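Local coordinates for unknown conserved protein BH2331 (Bacillus halodurans, PDB 1VL5) that probably transfers a methyl group from S-adenosylmethionine to a substrate that is not established, at residues N154-E159 / E197-R202. Sequence-based numbering, arbitrary orientation.
Sequences NYVEKE and EDWCDR
Trp-199 reaches from helix 196-202 to helix 147-160 and meets Val-156 and Glu-157, a small worked example of two helices joined through one large aromatic side chain. The indole extends because CG stands anti to the backbone N (chi1 177°), which carries the six-membered ring forward to the other helix.

The apolar part of the contact is slight: Val-156 CG1 lies 3.9 Å from CH2 of Trp-199, and the two side chains run roughly perpendicular. Polar oxygens supply the rest, without any hydrogen bond between the segments. Val-156 O sits at the ring edge, near its plane, 3.8 Å from Trp-199 CH2. Glu-157 starts out pointing away from the tryptophan, but its chain bends at chi2 (-63°) and returns the carboxylate, bringing OE2 to 3.3 Å from Trp-199 CZ2. Carboxylate and indole planes are inclined by 52°, and OE2 approaches the ring obliquely.

Phe-240 of strand 236-250 packs edge-to-face with the indole and Phe-194 of its antiparallel partner 183-195 also meets it: structural packing that joins the two helices beside these strands. Arg-160, near the end of helix 147-160, forms a cation-pi contact with Trp-199 and a hydrogen bond to its backbone O.

Both oxygens approach ring carbons that bear hydrogens, whose partial positive charge probably makes these buried contacts mildly favourable, so the helices meet here through packing, probably helped by weak electrostatics.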
loop_
_atom_site.group_PDB
_atom_site.type_symbol
_atom_site.label_atom_id
_atom_site.label_comp_id
_atom_site.label_asym_id
_atom_site.label_seq_id
_atom_site.Cartn_x
_atom_site.Cartn_y
_atom_site.Cartn_z
ATOM N N ASN A 154 2.676 5.265 13.675
ATOM C CA ASN A 154 2.680 3.839 13.561
ATOM C C ASN A 154 2.015 3.146 14.786
ATOM O O ASN A 154 1.311 2.139 14.623
ATOM C CB ASN A 154 4.104 3.332 13.346
ATOM C CG ASN A 154 4.469 3.281 11.892
ATOM O OD1 ASN A 154 3.846 2.539 11.137
ATOM N ND2 ASN A 154 5.425 4.117 11.467
ATOM N N TYR A 155 2.253 3.664 15.990
ATOM C CA TYR A 155 1.601 3.093 17.198
ATOM C C TYR A 155 0.068 3.149 17.054
ATOM O O TYR A 155 -0.665 2.173 17.276
ATOM C CB TYR A 155 2.044 3.836 18.469
ATOM C CG TYR A 155 1.273 3.402 19.701
ATOM C CD1 TYR A 155 1.718 2.363 20.494
ATOM C CD2 TYR A 155 0.075 4.028 20.044
ATOM C CE1 TYR A 155 0.969 1.950 21.622
ATOM C CE2 TYR A 155 -0.674 3.628 21.151
ATOM C CZ TYR A 155 -0.243 2.591 21.944
ATOM O OH TYR A 155 -1.040 2.238 23.069
ATOM N N VAL A 156 -0.414 4.287 16.605
ATOM C CA VAL A 156 -1.836 4.485 16.349
ATOM C C VAL A 156 -2.413 3.548 15.279
ATOM O O VAL A 156 -3.519 2.980 15.434
ATOM C CB VAL A 156 -2.076 5.975 15.995
ATOM C CG1 VAL A 156 -3.468 6.198 15.533
ATOM C CG2 VAL A 156 -1.746 6.882 17.257
ATOM N N GLU A 157 -1.679 3.380 14.181
ATOM C CA GLU A 157 -2.086 2.458 13.123
ATOM C C GLU A 157 -2.241 1.019 13.629
ATOM O O GLU A 157 -3.195 0.286 13.247
ATOM C CB GLU A 157 -1.032 2.470 12.024
ATOM C CG GLU A 157 -1.018 3.697 11.207
ATOM C CD GLU A 157 -2.313 3.882 10.462
ATOM O OE1 GLU A 157 -2.758 2.964 9.749
ATOM O OE2 GLU A 157 -2.890 4.967 10.606
ATOM N N LYS A 158 -1.294 0.617 14.467
ATOM C CA LYS A 158 -1.307 -0.727 15.009
ATOM C C LYS A 158 -2.370 -0.994 16.079
ATOM O O LYS A 158 -2.889 -2.099 16.179
ATOM C CB LYS A 158 0.036 -1.152 15.512
ATOM C CG LYS A 158 0.187 -2.694 15.492
ATOM C CD LYS A 158 1.673 -3.050 15.611
ATOM C CE LYS A 158 1.893 -4.517 15.935
ATOM N NZ LYS A 158 0.684 -5.333 15.651
ATOM N N GLU A 159 -2.683 0.005 16.880
ATOM C CA GLU A 159 -3.816 -0.135 17.795
ATOM C C GLU A 159 -5.091 -0.389 17.053
ATOM O O GLU A 159 -5.895 -1.162 17.472
ATOM C CB GLU A 159 -3.965 1.105 18.650
ATOM C CG GLU A 159 -2.917 1.212 19.691
ATOM C CD GLU A 159 -2.842 0.015 20.621
ATOM O OE1 GLU A 159 -3.804 -0.302 21.351
ATOM O OE2 GLU A 159 -1.774 -0.606 20.604
ATOM N N GLU A 197 -14.044 7.530 13.614
ATOM C CA GLU A 197 -15.045 6.502 13.903
ATOM C C GLU A 197 -15.179 5.530 12.757
ATOM O O GLU A 197 -15.274 4.321 12.970
ATOM C CB GLU A 197 -16.421 7.135 14.231
ATOM C CG GLU A 197 -17.281 6.275 15.143
ATOM C CD GLU A 197 -16.697 6.096 16.559
ATOM O OE1 GLU A 197 -15.867 6.941 17.033
ATOM O OE2 GLU A 197 -17.117 5.113 17.203
ATOM N N ASP A 198 -15.200 6.063 11.550
ATOM C CA ASP A 198 -15.357 5.255 10.334
ATOM C C ASP A 198 -14.123 4.381 10.100
ATOM O O ASP A 198 -14.235 3.221 9.744
ATOM C CB ASP A 198 -15.549 6.164 9.101
ATOM C CG ASP A 198 -16.815 7.038 9.170
ATOM O OD1 ASP A 198 -17.742 6.741 9.945
ATOM O OD2 ASP A 198 -16.888 8.033 8.411
ATOM N N TRP A 199 -12.958 4.997 10.242
ATOM C CA TRP A 199 -11.656 4.357 10.116
ATOM C C TRP A 199 -11.548 3.206 11.083
ATOM O O TRP A 199 -11.096 2.144 10.722
ATOM C CB TRP A 199 -10.587 5.417 10.377
ATOM C CG TRP A 199 -9.166 4.982 10.371
ATOM C CD1 TRP A 199 -8.418 4.587 9.293
ATOM C CD2 TRP A 199 -8.288 4.961 11.491
ATOM N NE1 TRP A 199 -7.144 4.315 9.677
ATOM C CE2 TRP A 199 -7.030 4.515 11.023
ATOM C CE3 TRP A 199 -8.447 5.252 12.848
ATOM C CZ2 TRP A 199 -5.930 4.389 11.853
ATOM C CZ3 TRP A 199 -7.366 5.104 13.685
ATOM C CH2 TRP A 199 -6.114 4.663 13.178
ATOM N N CYS A 200 -12.011 3.416 12.304
ATOM C CA CYS A 200 -12.000 2.377 13.338
ATOM C C CYS A 200 -12.969 1.274 13.027
ATOM O O CYS A 200 -12.661 0.113 13.253
ATOM C CB CYS A 200 -12.323 2.963 14.727
ATOM S SG CYS A 200 -10.913 3.794 15.491
ATOM N N ASP A 201 -14.159 1.650 12.564
ATOM C CA ASP A 201 -15.192 0.716 12.301
ATOM C C ASP A 201 -14.910 -0.205 11.115
ATOM O O ASP A 201 -15.437 -1.294 11.060
ATOM C CB ASP A 201 -16.529 1.428 12.116
ATOM C CG ASP A 201 -17.136 1.919 13.435
ATOM O OD1 ASP A 201 -16.621 1.653 14.557
ATOM O OD2 ASP A 201 -18.139 2.626 13.342
ATOM N N ARG A 202 -14.077 0.232 10.186
ATOM C CA ARG A 202 -13.602 -0.618 9.097
ATOM C C ARG A 202 -12.787 -1.788 9.609
ATOM O O ARG A 202 -12.820 -2.852 9.005
ATOM C CB ARG A 202 -12.791 0.186 8.085
ATOM C CG ARG A 202 -13.641 1.235 7.330
ATOM C CD ARG A 202 -12.981 1.739 6.041
ATOM N NE ARG A 202 -11.778 2.558 6.251
ATOM C CZ ARG A 202 -11.746 3.876 6.490
ATOM N NH1 ARG A 202 -12.859 4.596 6.612
ATOM N NH2 ARG A 202 -10.572 4.483 6.631
#